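Long-range contacts in glutathione transferase (Leptospira interrogans serovar Lai, PDB 3UBK), which binds glutathione and probably transfers it to electrophilic substrates, as glutathione transferases generally do: residues Lys5-Ser10 / Glu30-Ala35; Asn13-Val18 / Lys50-Glu55. All blocks are in the same frame, centred on the assembly; numbering follows the deposited sequence.

Interaction 1: Lys5-Ser10 / Glu30-Ala35; sequences KLHGAS and EQIRIA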
loop_
_atom_site.group_PDB
_atom_site.type_symbol
_atom_site.label_atom_id
_atom_site.label_comp_id
_atom_site.label_asym_id
_atom_site.label_seq_id
_atom_site.Cartn_x
_atom_site.Cartn_y
_atom_site.Cartn_z
ATOM N N LYS A 5 3.918 17.277 13.829
ATOM C CA LYS A 5 5.259 16.755 14.052
ATOM C C LYS A 5 5.458 15.529 13.179
ATOM O O LYS A 5 4.642 14.610 13.205
ATOM C CB LYS A 5 5.462 16.406 15.526
ATOM C CG LYS A 5 5.641 17.633 16.421
ATOM C CD LYS A 5 5.642 17.268 17.889
ATOM C CE LYS A 5 5.509 18.510 18.758
ATOM N NZ LYS A 5 5.411 18.165 20.202
ATOM N N LEU A 6 6.533 15.526 12.400
ATOM C CA LEU A 6 6.898 14.386 11.571
ATOM C C LEU A 6 8.132 13.691 12.150
ATOM O O LEU A 6 9.232 14.245 12.112
ATOM C CB LEU A 6 7.203 14.861 10.148
ATOM C CG LEU A 6 7.566 13.811 9.093
ATOM C CD1 LEU A 6 6.400 12.846 8.893
ATOM C CD2 LEU A 6 7.946 14.494 7.784
ATOM N N HIS A 7 7.947 12.485 12.680
ATOM C CA HIS A 7 9.050 11.722 13.259
ATOM C C HIS A 7 9.689 10.877 12.183
ATOM O O HIS A 7 9.014 10.075 11.529
ATOM C CB HIS A 7 8.553 10.815 14.387
ATOM C CG HIS A 7 7.826 11.543 15.473
ATOM N ND1 HIS A 7 8.385 11.790 16.708
ATOM C CD2 HIS A 7 6.585 12.088 15.506
ATOM C CE1 HIS A 7 7.519 12.454 17.456
ATOM N NE2 HIS A 7 6.417 12.644 16.751
ATOM N N GLY A 8 10.990 11.066 11.989
ATOM C CA GLY A 8 11.747 10.285 11.014
ATOM C C GLY A 8 12.787 11.136 10.295
ATOM O O GLY A 8 12.570 12.322 10.050
ATOM N N ALA A 9 13.910 10.521 9.941
ATOM C CA ALA A 9 15.046 11.240 9.358
ATOM C C ALA A 9 14.925 11.417 7.847
ATOM O O ALA A 9 14.227 10.654 7.168
ATOM C CB ALA A 9 16.359 10.540 9.718
ATOM N N SER A 10 15.634 12.413 7.323
ATOM C CA SER A 10 15.510 12.793 5.922
ATOM C C SER A 10 16.188 11.830 4.969
ATOM O O SER A 10 16.142 12.043 3.770
ATOM C CB SER A 10 16.036 14.214 5.681
ATOM O OG SER A 10 15.289 15.181 6.415
ATOM N N GLU A 30 7.288 20.345 12.427
ATOM C CA GLU A 30 8.638 20.104 12.908
ATOM C C GLU A 30 9.032 18.669 12.600
ATOM O O GLU A 30 8.249 17.741 12.808
ATOM C CB GLU A 30 8.763 20.391 14.403
ATOM C CG GLU A 30 9.204 21.830 14.697
ATOM C CD GLU A 30 9.706 22.021 16.119
ATOM O OE1 GLU A 30 9.509 21.108 16.957
ATOM O OE2 GLU A 30 10.297 23.090 16.394
ATOM N N GLN A 31 10.236 18.488 12.078
ATOM C CA GLN A 31 10.731 17.149 11.824
ATOM C C GLN A 31 11.615 16.698 12.984
ATOM O O GLN A 31 12.580 17.378 13.346
ATOM C CB GLN A 31 11.498 17.103 10.508
ATOM C CG GLN A 31 11.958 15.721 10.112
ATOM C CD GLN A 31 12.652 15.717 8.761
ATOM O OE1 GLN A 31 12.787 16.764 8.113
ATOM N NE2 GLN A 31 13.094 14.543 8.324
ATOM N N ILE A 32 11.262 15.555 13.564
ATOM C CA ILE A 32 11.992 14.981 14.687
ATOM C C ILE A 32 12.791 13.805 14.179
ATOM O O ILE A 32 12.228 12.783 13.784
ATOM C CB ILE A 32 11.042 14.512 15.804
ATOM C CG1 ILE A 32 10.171 15.682 16.271
ATOM C CG2 ILE A 32 11.832 13.912 16.978
ATOM C CD1 ILE A 32 10.968 16.945 16.518
ATOM N N ARG A 33 14.109 13.965 14.169
ATOM C CA ARG A 33 14.984 12.977 13.573
ATOM C C ARG A 33 15.161 11.822 14.533
ATOM O O ARG A 33 15.727 11.969 15.613
ATOM C CB ARG A 33 16.340 13.598 13.229
ATOM C CG ARG A 33 17.233 12.735 12.352
ATOM C CD ARG A 33 18.484 13.505 11.973
ATOM N NE ARG A 33 18.854 14.410 13.053
ATOM C CZ ARG A 33 18.483 15.684 13.122
ATOM N NH1 ARG A 33 17.744 16.226 12.150
ATOM N NH2 ARG A 33 18.859 16.415 14.165
ATOM N N ILE A 34 14.630 10.676 14.140
ATOM C CA ILE A 34 14.888 9.439 14.829
ATOM C C ILE A 34 15.052 8.376 13.761
ATOM O O ILE A 34 14.742 8.605 12.578
ATOM C CB ILE A 34 13.734 9.046 15.770
ATOM C CG1 ILE A 34 12.415 8.970 14.991
ATOM C CG2 ILE A 34 13.634 10.022 16.934
ATOM C CD1 ILE A 34 11.277 8.335 15.758
ATOM N N ALA A 35 15.557 7.221 14.184
ATOM C CA ALA A 35 15.696 6.059 13.321
ATOM C C ALA A 35 14.630 5.049 13.721
ATOM O O ALA A 35 14.063 5.144 14.816
ATOM C CB ALA A 35 17.085 5.454 13.475
#

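Interaction 2: Asn13-Val18 / Lys50-Glu55; sequences NYVNKV and KIPVLE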
loop_
_atom_site.group_PDB
_atom_site.type_symbol
_atom_site.label_atom_id
_atom_site.label_comp_id
_atom_site.label_asym_id
_atom_site.label_seq_id
_atom_site.Cartn_x
_atom_site.Cartn_y
_atom_site.Cartn_z
ATOM N N ASN A 13 13.129 7.433 2.348
ATOM C CA ASN A 13 12.257 7.850 1.257
ATOM C C ASN A 13 10.765 7.944 1.634
ATOM O O ASN A 13 10.020 8.744 1.052
ATOM C CB ASN A 13 12.482 7.029 -0.018
ATOM C CG ASN A 13 12.625 5.544 0.246
ATOM O OD1 ASN A 13 12.251 4.729 -0.598
ATOM N ND2 ASN A 13 13.158 5.182 1.414
ATOM N N TYR A 14 10.333 7.147 2.608
ATOM C CA TYR A 14 8.953 7.229 3.096
ATOM C C TYR A 14 8.710 8.503 3.905
ATOM O O TYR A 14 7.637 9.088 3.830
ATOM C CB TYR A 14 8.579 5.973 3.893
ATOM C CG TYR A 14 8.533 4.775 2.963
ATOM C CD1 TYR A 14 9.657 3.984 2.759
ATOM C CD2 TYR A 14 7.388 4.487 2.232
ATOM C CE1 TYR A 14 9.626 2.903 1.874
ATOM C CE2 TYR A 14 7.349 3.410 1.352
ATOM C CZ TYR A 14 8.476 2.625 1.178
ATOM O OH TYR A 14 8.460 1.564 0.296
ATOM N N VAL A 15 9.708 8.928 4.671
ATOM C CA VAL A 15 9.635 10.221 5.356
ATOM C C VAL A 15 9.554 11.312 4.296
ATOM O O VAL A 15 8.708 12.219 4.355
ATOM C CB VAL A 15 10.879 10.438 6.283
ATOM C CG1 VAL A 15 10.940 11.871 6.802
ATOM C CG2 VAL A 15 10.852 9.447 7.435
ATOM N N ASN A 16 10.412 11.208 3.291
ATOM C CA ASN A 16 10.473 12.231 2.267
ATOM C C ASN A 16 9.203 12.309 1.441
ATOM O O ASN A 16 8.782 13.398 1.062
ATOM C CB ASN A 16 11.711 12.051 1.384
ATOM C CG ASN A 16 12.973 12.400 2.125
ATOM O OD1 ASN A 16 12.918 13.097 3.136
ATOM N ND2 ASN A 16 14.104 11.909 1.656
ATOM N N LYS A 17 8.604 11.156 1.148
ATOM C CA LYS A 17 7.292 11.125 0.510
ATOM C C LYS A 17 6.287 12.027 1.262
ATOM O O LYS A 17 5.584 12.841 0.660
ATOM C CB LYS A 17 6.789 9.675 0.454
ATOM C CG LYS A 17 5.319 9.484 0.062
ATOM C CD LYS A 17 4.959 8.007 0.323
ATOM C CE LYS A 17 3.517 7.662 0.061
ATOM N NZ LYS A 17 3.249 6.289 0.639
ATOM N N VAL A 18 6.213 11.873 2.576
ATOM C CA VAL A 18 5.287 12.669 3.396
ATOM C C VAL A 18 5.692 14.155 3.414
ATOM O O VAL A 18 4.857 15.066 3.282
ATOM C CB VAL A 18 5.201 12.127 4.845
ATOM C CG1 VAL A 18 4.450 13.109 5.749
ATOM C CG2 VAL A 18 4.525 10.730 4.878
ATOM N N LYS A 50 8.480 1.490 12.447
ATOM C CA LYS A 50 8.842 2.181 11.208
ATOM C C LYS A 50 8.756 3.695 11.339
ATOM O O LYS A 50 8.132 4.223 12.260
ATOM C CB LYS A 50 7.930 1.745 10.061
ATOM C CG LYS A 50 7.796 0.238 9.883
ATOM C CD LYS A 50 8.943 -0.324 9.081
ATOM C CE LYS A 50 8.629 -1.726 8.586
ATOM N NZ LYS A 50 9.543 -2.098 7.482
ATOM N N ILE A 51 9.391 4.381 10.396
ATOM C CA ILE A 51 9.196 5.808 10.206
ATOM C C ILE A 51 8.692 5.973 8.779
ATOM O O ILE A 51 8.977 5.132 7.931
ATOM C CB ILE A 51 10.508 6.589 10.415
ATOM C CG1 ILE A 51 11.664 5.938 9.632
ATOM C CG2 ILE A 51 10.819 6.659 11.908
ATOM C CD1 ILE A 51 12.938 6.816 9.507
ATOM N N PRO A 52 7.945 7.048 8.498
ATOM C CA PRO A 52 7.569 8.163 9.367
ATOM C C PRO A 52 6.375 7.880 10.272
ATOM O O PRO A 52 5.557 6.989 9.999
ATOM C CB PRO A 52 7.157 9.251 8.358
ATOM C CG PRO A 52 6.565 8.466 7.246
ATOM C CD PRO A 52 7.496 7.275 7.113
ATOM N N VAL A 53 6.285 8.658 11.345
ATOM C CA VAL A 53 5.077 8.732 12.146
ATOM C C VAL A 53 4.664 10.194 12.172
ATOM O O VAL A 53 5.503 11.071 12.399
ATOM C CB VAL A 53 5.312 8.277 13.598
ATOM C CG1 VAL A 53 4.002 8.228 14.362
ATOM C CG2 VAL A 53 5.999 6.915 13.638
ATOM N N LEU A 54 3.382 10.463 11.927
ATOM C CA LEU A 54 2.851 11.814 12.062
ATOM C C LEU A 54 2.208 11.973 13.429
ATOM O O LEU A 54 1.413 11.125 13.868
ATOM C CB LEU A 54 1.812 12.112 10.981
ATOM C CG LEU A 54 1.247 13.541 10.946
ATOM C CD1 LEU A 54 2.138 14.426 10.092
ATOM C CD2 LEU A 54 -0.169 13.531 10.394
ATOM N N GLU A 55 2.555 13.053 14.115
ATOM C CA GLU A 55 1.919 13.355 15.394
ATOM C C GLU A 55 1.135 14.660 15.292
ATOM O O GLU A 55 1.664 15.678 14.840
ATOM C CB GLU A 55 2.968 13.455 16.508
ATOM C CG GLU A 55 2.406 13.885 17.854
ATOM C CD GLU A 55 3.489 14.045 18.925
ATOM O OE1 GLU A 55 4.668 13.810 18.612
ATOM O OE2 GLU A 55 3.157 14.417 20.066
#

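Interaction 1: Lys5-Ser10 / Glu30-Ala35
Gln31 reaches across to the loop after strand 5-7 and grips it with its amide nitrogen. CG stands anti to the backbone N (chi1 -176°) and the chain is extended, which carries NE2 to Gly8 O at 2.9 Å, a nearly straight bond in the amide plane. The same nitrogen gives a more bent bond to Ser10 OG, 3.0 Å from NE2, tilted out of plane. Gln31 OE1 accepts from Lys19 of helix 13-25 and bonds a glycerol, so both ends of the amide are engaged. Beneath it the strands run parallel, joined by Leu6 N to Glu30 O, Ile32 N to Leu6 O and Gly8 N to Ile32 O, each 2.8 Å. Ala9 CB sits against Arg33 CG at 3.5 Å, and both residues touch Leu208 of helix 196-213, though Arg33 is exposed.

The opposite face is looser. Ile32 CG1 lies over one face of the His7 ring, Ile32 CB is 3.9 Å from His7 ND1, and His7 NE2 is hydrogen-bonded to Glu55. At the outer end, Lys5 NZ and Glu30 OE1 are 6.0 Å apart, not in contact. Parallel strands linked by helix 13-25 form the beta-alpha-beta unit opening the thioredoxin-like domain of glutathione transferases.

Interaction 2: Asn13-Val18 / Lys50-Glu55
Pro52 is the bump here: its ring pushes into the shallow hollow that Tyr14, Val15 and Val18 form on one side of helix 13-18. Three ring carbons meet three different parts of that hollow. CD rests against Tyr14 CB at 3.6 Å, CG lies 3.6 Å from Tyr14 O and 3.9 Å from Val18 CG2, and CB faces Val15 CG2 at 3.8 Å. The ring therefore touches helix backbone as well as side chains, close enough for the CA atoms of Val15 and Pro52 to be 5.0 Å apart.

Val15 and the proline pass flank to flank, their side chains pointing opposite ways, and Val15 is itself a smaller bump. Its CG2 projects between Pro52 and Ile51, touching Ile51 CD1 at 3.9 Å. In Ile51 a chi1 of 48° tucks CG1 in over its own backbone, and the extended chi2 sends CD1 out to the valine. Tyr14 contributes its CB rather than its ring, which leads away and packs edge-to-face with His161. Side chain to side chain the contact is all apolar, though the proline ring also rests against the backbone carbonyl of Tyr14.

The peptide bond before Pro52 is cis, as is the rule at this turn in glutathione transferases and other thioredoxin-like proteins. It leads from Ile51, a glutathione-binding residue along with Lys50, into strand 53-56. Leu6 of strand 4-7 touches both Pro52 and Val18, closing the packing from the sheet side. Helix 64-74 borders it through Ser64, another glutathione-binding residue, which touches Tyr14 and Val18, and through Ile67, which touches Val18; helix 86-111 meets the Tyr14 side chain, and Lys50 packs on Tyr102 of the second subunit.

Strand 4-7 ties the two contacts together: it pairs in parallel with strand 29-32 in interaction 1 and antiparallel with strand 53-56, which continues from the loop of interaction 2. Lys5 O to Glu55 N, 2.8 Å, is a probable hydrogen bond between them, alongside the histidine bond to the same glutamate, and Gly8 O packs on Val15 CG1 at 3.7 Å. Interaction 1 lies at the sheet's edge, partly buried, and is held mainly by polar bonds. Interaction 2 is buried nearer the centre of the chain and is apolar. One joins strand to strand, the other seats the glutathione-site loop on the intervening helix, 13-25.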